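Chemotaxis transducer (Pseudomonas aeruginosa, PDB 6GCV) senses nitrate as a chemoreceptor, probably by binding the ion directly in its ligand-binding PilJ domain and passing the signal on to direct chemotaxis. Local coordinates at residues R28-R42 with L112-L126. Residues are numbered along the deposited sequence; the frame is centred on the assembly and turned at random. Where two conformers were deposited one is given.
Sequences RMLSQKMAREALQLR and LRGFSQYSTELLGEL. With NA (sodium ion), chain E; NO3 (nitrate ion), chain D; ACT (acetate ion), chain G.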
# COMPACT_ATOMS: atom_id res chain seq x y z
N ARG A 28 0.24 0.10 -5.21
CA ARG A 28 1.25 -0.43 -4.30
C ARG A 28 0.58 -0.94 -3.03
O ARG A 28 0.79 -2.09 -2.59
CB ARG A 28 2.27 0.65 -3.92
CG ARG A 28 3.02 1.26 -5.11
CD ARG A 28 4.04 2.31 -4.66
NE ARG A 28 3.37 3.46 -4.04
CZ ARG A 28 3.97 4.63 -3.84
NH1 ARG A 28 5.21 4.83 -4.26
NH2 ARG A 28 3.31 5.63 -3.26
N MET A 29 -0.27 -0.12 -2.45
CA MET A 29 -1.01 -0.50 -1.26
C MET A 29 -1.91 -1.71 -1.52
O MET A 29 -1.94 -2.64 -0.70
CB MET A 29 -1.83 0.68 -0.76
CG MET A 29 -2.67 0.42 0.46
SD MET A 29 -4.25 -0.40 0.11
CE MET A 29 -5.11 0.90 -0.72
N LEU A 30 -2.63 -1.68 -2.65
CA LEU A 30 -3.59 -2.74 -2.87
C LEU A 30 -2.89 -4.10 -2.98
O LEU A 30 -3.42 -5.11 -2.50
CB LEU A 30 -4.43 -2.46 -4.11
CG LEU A 30 -5.40 -1.28 -3.97
CD1 LEU A 30 -5.94 -0.87 -5.32
CD2 LEU A 30 -6.55 -1.58 -3.03
N SER A 31 -1.72 -4.12 -3.60
CA SER A 31 -0.98 -5.37 -3.71
C SER A 31 -0.71 -6.00 -2.34
O SER A 31 -0.66 -7.22 -2.22
CB SER A 31 0.32 -5.16 -4.50
OG SER A 31 1.35 -4.52 -3.74
N GLN A 32 -0.48 -5.15 -1.35
CA GLN A 32 -0.19 -5.62 -0.01
C GLN A 32 -1.47 -5.97 0.78
O GLN A 32 -1.51 -6.97 1.50
CB GLN A 32 0.66 -4.58 0.73
CG GLN A 32 1.94 -4.25 -0.02
CD GLN A 32 2.76 -5.47 -0.25
OE1 GLN A 32 3.32 -5.99 0.71
NE2 GLN A 32 2.82 -5.95 -1.50
N LYS A 33 -2.49 -5.15 0.61
CA LYS A 33 -3.79 -5.43 1.24
C LYS A 33 -4.35 -6.78 0.82
O LYS A 33 -4.85 -7.55 1.65
CB LYS A 33 -4.78 -4.28 0.94
CG LYS A 33 -6.14 -4.42 1.62
CD LYS A 33 -6.94 -3.14 1.46
CE LYS A 33 -8.24 -3.20 2.25
NZ LYS A 33 -9.29 -3.85 1.43
N MET A 34 -4.26 -7.07 -0.48
CA MET A 34 -4.79 -8.33 -0.95
C MET A 34 -3.99 -9.51 -0.37
O MET A 34 -4.57 -10.56 -0.07
CB MET A 34 -4.95 -8.39 -2.46
CG MET A 34 -3.68 -8.26 -3.21
SD MET A 34 -3.95 -8.10 -5.00
CE MET A 34 -4.64 -6.50 -5.35
N ALA A 35 -2.69 -9.34 -0.21
CA ALA A 35 -1.89 -10.40 0.38
C ALA A 35 -2.33 -10.65 1.84
O ALA A 35 -2.48 -11.79 2.27
CB ALA A 35 -0.42 -10.08 0.33
N ARG A 36 -2.50 -9.58 2.60
CA ARG A 36 -2.96 -9.78 3.95
C ARG A 36 -4.32 -10.45 4.03
O ARG A 36 -4.54 -11.32 4.85
CB ARG A 36 -2.74 -8.57 4.80
CG ARG A 36 -3.49 -7.37 4.57
CD ARG A 36 -4.66 -7.22 5.51
NE ARG A 36 -5.24 -5.90 5.37
CZ ARG A 36 -6.45 -5.51 5.76
NH1 ARG A 36 -7.37 -6.41 6.04
NH2 ARG A 36 -6.75 -4.21 5.60
N GLU A 37 -5.23 -10.05 3.15
CA GLU A 37 -6.56 -10.67 3.14
C GLU A 37 -6.46 -12.17 2.77
O GLU A 37 -7.21 -12.99 3.36
CB GLU A 37 -7.45 -9.93 2.15
CG GLU A 37 -7.84 -8.56 2.66
CD GLU A 37 -8.46 -7.64 1.63
OE1 GLU A 37 -8.21 -7.83 0.43
OE2 GLU A 37 -9.17 -6.66 2.01
N ALA A 38 -5.62 -12.51 1.80
CA ALA A 38 -5.47 -13.92 1.42
C ALA A 38 -4.87 -14.74 2.54
O ALA A 38 -5.28 -15.89 2.78
CB ALA A 38 -4.66 -14.02 0.16
N LEU A 39 -3.86 -14.18 3.23
CA LEU A 39 -3.25 -14.90 4.35
C LEU A 39 -4.25 -15.08 5.51
O LEU A 39 -4.27 -16.13 6.17
CB LEU A 39 -2.00 -14.16 4.84
CG LEU A 39 -0.84 -14.16 3.81
CD1 LEU A 39 0.16 -13.09 4.21
CD2 LEU A 39 -0.17 -15.49 3.71
N GLN A 40 -5.09 -14.09 5.74
CA GLN A 40 -6.11 -14.23 6.77
C GLN A 40 -7.15 -15.33 6.43
O GLN A 40 -7.59 -16.08 7.29
CB GLN A 40 -6.77 -12.90 7.03
CG GLN A 40 -7.62 -12.91 8.28
CD GLN A 40 -7.89 -11.51 8.79
OE1 GLN A 40 -7.06 -10.61 8.63
NE2 GLN A 40 -9.05 -11.31 9.40
N LEU A 41 -7.50 -15.41 5.15
CA LEU A 41 -8.31 -16.52 4.66
C LEU A 41 -7.58 -17.85 4.87
O LEU A 41 -8.21 -18.85 5.28
CB LEU A 41 -8.68 -16.33 3.18
CG LEU A 41 -9.79 -15.29 2.95
CD1 LEU A 41 -9.78 -14.67 1.57
CD2 LEU A 41 -11.17 -15.94 3.22
N ARG A 42 -6.28 -17.90 4.62
CA ARG A 42 -5.57 -19.15 4.86
C ARG A 42 -5.66 -19.62 6.30
O ARG A 42 -5.73 -20.82 6.59
CB ARG A 42 -4.12 -19.03 4.41
CG ARG A 42 -3.44 -20.38 4.32
CD ARG A 42 -2.10 -20.33 3.61
NE ARG A 42 -1.56 -21.63 3.36
CZ ARG A 42 -2.02 -22.48 2.44
NH1 ARG A 42 -2.92 -22.08 1.57
NH2 ARG A 42 -1.51 -23.69 2.37
N LEU A 112 4.70 -20.54 0.66
CA LEU A 112 4.43 -19.23 1.24
C LEU A 112 5.62 -18.27 1.13
O LEU A 112 5.43 -17.08 1.00
CB LEU A 112 3.99 -19.34 2.71
CG LEU A 112 2.60 -19.92 2.91
CD1 LEU A 112 2.36 -20.12 4.39
CD2 LEU A 112 1.53 -19.02 2.29
N ARG A 113 6.84 -18.80 1.16
CA ARG A 113 8.01 -17.95 0.95
C ARG A 113 8.06 -17.44 -0.49
O ARG A 113 8.38 -16.27 -0.74
CB ARG A 113 9.32 -18.69 1.27
CG ARG A 113 9.41 -19.25 2.68
CD ARG A 113 10.13 -18.28 3.57
NE ARG A 113 10.10 -18.67 4.97
CZ ARG A 113 10.44 -17.81 5.91
NH1 ARG A 113 10.40 -18.16 7.16
NH2 ARG A 113 10.83 -16.59 5.60
N GLY A 114 7.70 -18.30 -1.44
CA GLY A 114 7.63 -17.88 -2.83
C GLY A 114 6.56 -16.81 -3.03
O GLY A 114 6.75 -15.85 -3.77
N PHE A 115 5.44 -16.96 -2.34
CA PHE A 115 4.36 -15.98 -2.39
C PHE A 115 4.82 -14.61 -1.88
O PHE A 115 4.58 -13.57 -2.51
CB PHE A 115 3.17 -16.49 -1.60
CG PHE A 115 2.09 -15.48 -1.43
CD1 PHE A 115 1.39 -15.02 -2.52
CD2 PHE A 115 1.79 -14.98 -0.18
CE1 PHE A 115 0.38 -14.10 -2.35
CE2 PHE A 115 0.77 -14.08 -0.02
CZ PHE A 115 0.09 -13.64 -1.10
N SER A 116 5.50 -14.62 -0.76
CA SER A 116 6.03 -13.38 -0.20
C SER A 116 7.02 -12.71 -1.14
O SER A 116 6.99 -11.49 -1.34
CB SER A 116 6.71 -13.68 1.14
OG SER A 116 7.26 -12.51 1.67
N GLN A 117 7.92 -13.51 -1.71
CA GLN A 117 8.89 -12.96 -2.66
C GLN A 117 8.16 -12.31 -3.83
O GLN A 117 8.55 -11.24 -4.32
CB GLN A 117 9.82 -14.05 -3.19
CG GLN A 117 11.00 -13.52 -4.03
CD GLN A 117 10.66 -13.19 -5.48
OE1 GLN A 117 9.69 -13.69 -6.03
NE2 GLN A 117 11.48 -12.35 -6.10
N TYR A 118 7.12 -12.95 -4.30
CA TYR A 118 6.40 -12.44 -5.43
C TYR A 118 5.60 -11.17 -5.10
O TYR A 118 5.56 -10.22 -5.90
CB TYR A 118 5.53 -13.53 -6.04
CG TYR A 118 5.54 -13.47 -7.53
CD1 TYR A 118 6.69 -13.74 -8.27
CD2 TYR A 118 4.45 -13.00 -8.19
CE1 TYR A 118 6.70 -13.63 -9.65
CE2 TYR A 118 4.43 -12.91 -9.57
CZ TYR A 118 5.55 -13.21 -10.29
OH TYR A 118 5.51 -13.06 -11.67
N SER A 119 5.08 -11.11 -3.88
CA SER A 119 4.42 -9.89 -3.42
C SER A 119 5.39 -8.71 -3.41
O SER A 119 5.06 -7.60 -3.85
CB SER A 119 3.84 -10.11 -2.02
OG SER A 119 3.01 -9.01 -1.62
N THR A 120 6.59 -8.97 -2.91
CA THR A 120 7.63 -7.94 -2.85
C THR A 120 8.08 -7.53 -4.25
O THR A 120 8.32 -6.34 -4.51
CB THR A 120 8.78 -8.45 -1.98
OG1 THR A 120 8.28 -8.58 -0.64
CG2 THR A 120 10.03 -7.53 -2.05
N GLU A 121 8.19 -8.49 -5.16
CA GLU A 121 8.56 -8.20 -6.52
C GLU A 121 7.53 -7.32 -7.19
O GLU A 121 7.87 -6.32 -7.85
CB GLU A 121 8.77 -9.51 -7.31
CG GLU A 121 9.09 -9.29 -8.78
CD GLU A 121 9.28 -10.58 -9.55
OE1 GLU A 121 9.55 -11.64 -8.94
OE2 GLU A 121 9.22 -10.52 -10.80
N LEU A 122 6.26 -7.69 -7.06
CA LEU A 122 5.20 -6.88 -7.66
C LEU A 122 5.21 -5.46 -7.09
O LEU A 122 5.11 -4.48 -7.82
CB LEU A 122 3.83 -7.52 -7.49
CG LEU A 122 2.65 -6.69 -7.98
CD1 LEU A 122 2.76 -6.43 -9.45
CD2 LEU A 122 1.32 -7.38 -7.69
N LEU A 123 5.32 -5.37 -5.76
CA LEU A 123 5.39 -4.07 -5.10
C LEU A 123 6.50 -3.20 -5.70
O LEU A 123 6.28 -2.02 -6.01
CB LEU A 123 5.58 -4.28 -3.59
CG LEU A 123 5.80 -3.02 -2.78
CD1 LEU A 123 4.66 -2.04 -2.91
CD2 LEU A 123 6.06 -3.38 -1.34
N GLY A 124 7.66 -3.82 -5.89
CA GLY A 124 8.80 -3.09 -6.47
C GLY A 124 8.52 -2.57 -7.86
O GLY A 124 8.89 -1.46 -8.21
N GLU A 125 7.88 -3.41 -8.67
CA GLU A 125 7.56 -2.99 -10.05
C GLU A 125 6.47 -1.95 -10.10
O GLU A 125 6.50 -1.08 -10.98
CB GLU A 125 7.25 -4.18 -10.93
CG GLU A 125 8.43 -5.15 -11.02
CD GLU A 125 9.68 -4.56 -11.64
OE1 GLU A 125 9.64 -3.55 -12.37
OE2 GLU A 125 10.76 -5.15 -11.42
N LEU A 126 5.54 -2.00 -9.15
CA LEU A 126 4.55 -0.94 -9.05
C LEU A 126 5.19 0.36 -8.62
O LEU A 126 4.82 1.43 -9.09
CB LEU A 126 3.43 -1.34 -8.09
CG LEU A 126 2.53 -2.46 -8.58
CD1 LEU A 126 1.70 -3.05 -7.45
CD2 LEU A 126 1.66 -1.98 -9.74
NA NA E . -9.73 -11.89 4.41
N NO3 D . 0.44 4.15 -1.96
O1 NO3 D . 0.52 5.28 -2.48
O2 NO3 D . -0.68 3.74 -1.46
O3 NO3 D . 1.41 3.33 -1.85
C ACT G . -10.72 -5.80 4.88
O ACT G . -10.64 -5.50 6.12
OXT ACT G . -10.01 -6.75 4.39
CH3 ACT G . -11.46 -4.91 3.93
O HOH W 1 -10.10 -9.31 5.48
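Within the antiparallel helical bundle of this PilJ-type ligand-binding domain, Q32 on helix 18-42 meets S119 on helix 112-137, the two segments running at 165° with axes 9.3 Å apart. A bend at chi2 (-58°) swings the amide along the helix flank, over S31 and within reach of S119, so that one nitrogen serves two hydroxyls. NE2 donates to S119 OG at 3.1 Å, a bent bond whose acceptor is tilted out of the amide plane, and in that plane, almost perfectly straight (179°), to S31 OG. The S31 hydroxyl in turn donates a hydrogen bond to the carbonyl oxygen of R28, while S119 also pairs with Y96 and Q32 OE1 with R36 of the second subunit. Small serines suit this buried seam, offering polar partners without bulk.

Toward R42 the interface turns apolar. The small A35 lets F115 come close, A35 CB lying 3.9 Å from F115 CZ, and L39 CD2 touches F115 CE2 at 4.1 Å and the L112 methyl CD2.

At the other end, the aliphatic part of R28 lies on leucines: CB packs on L123 CD1 at 3.7 Å and CG slides past L126 CB. This leaves the guanidinium to meet nitrate edge-on, NE reaching O3 and NH2 reaching O1, each at 2.9 Å. R28 of the second subunit binds the same ion, so nitrate sits between the two subunits, consistent with the ligand site of a nitrate receptor whose PilJ domain is a four-helix bundle.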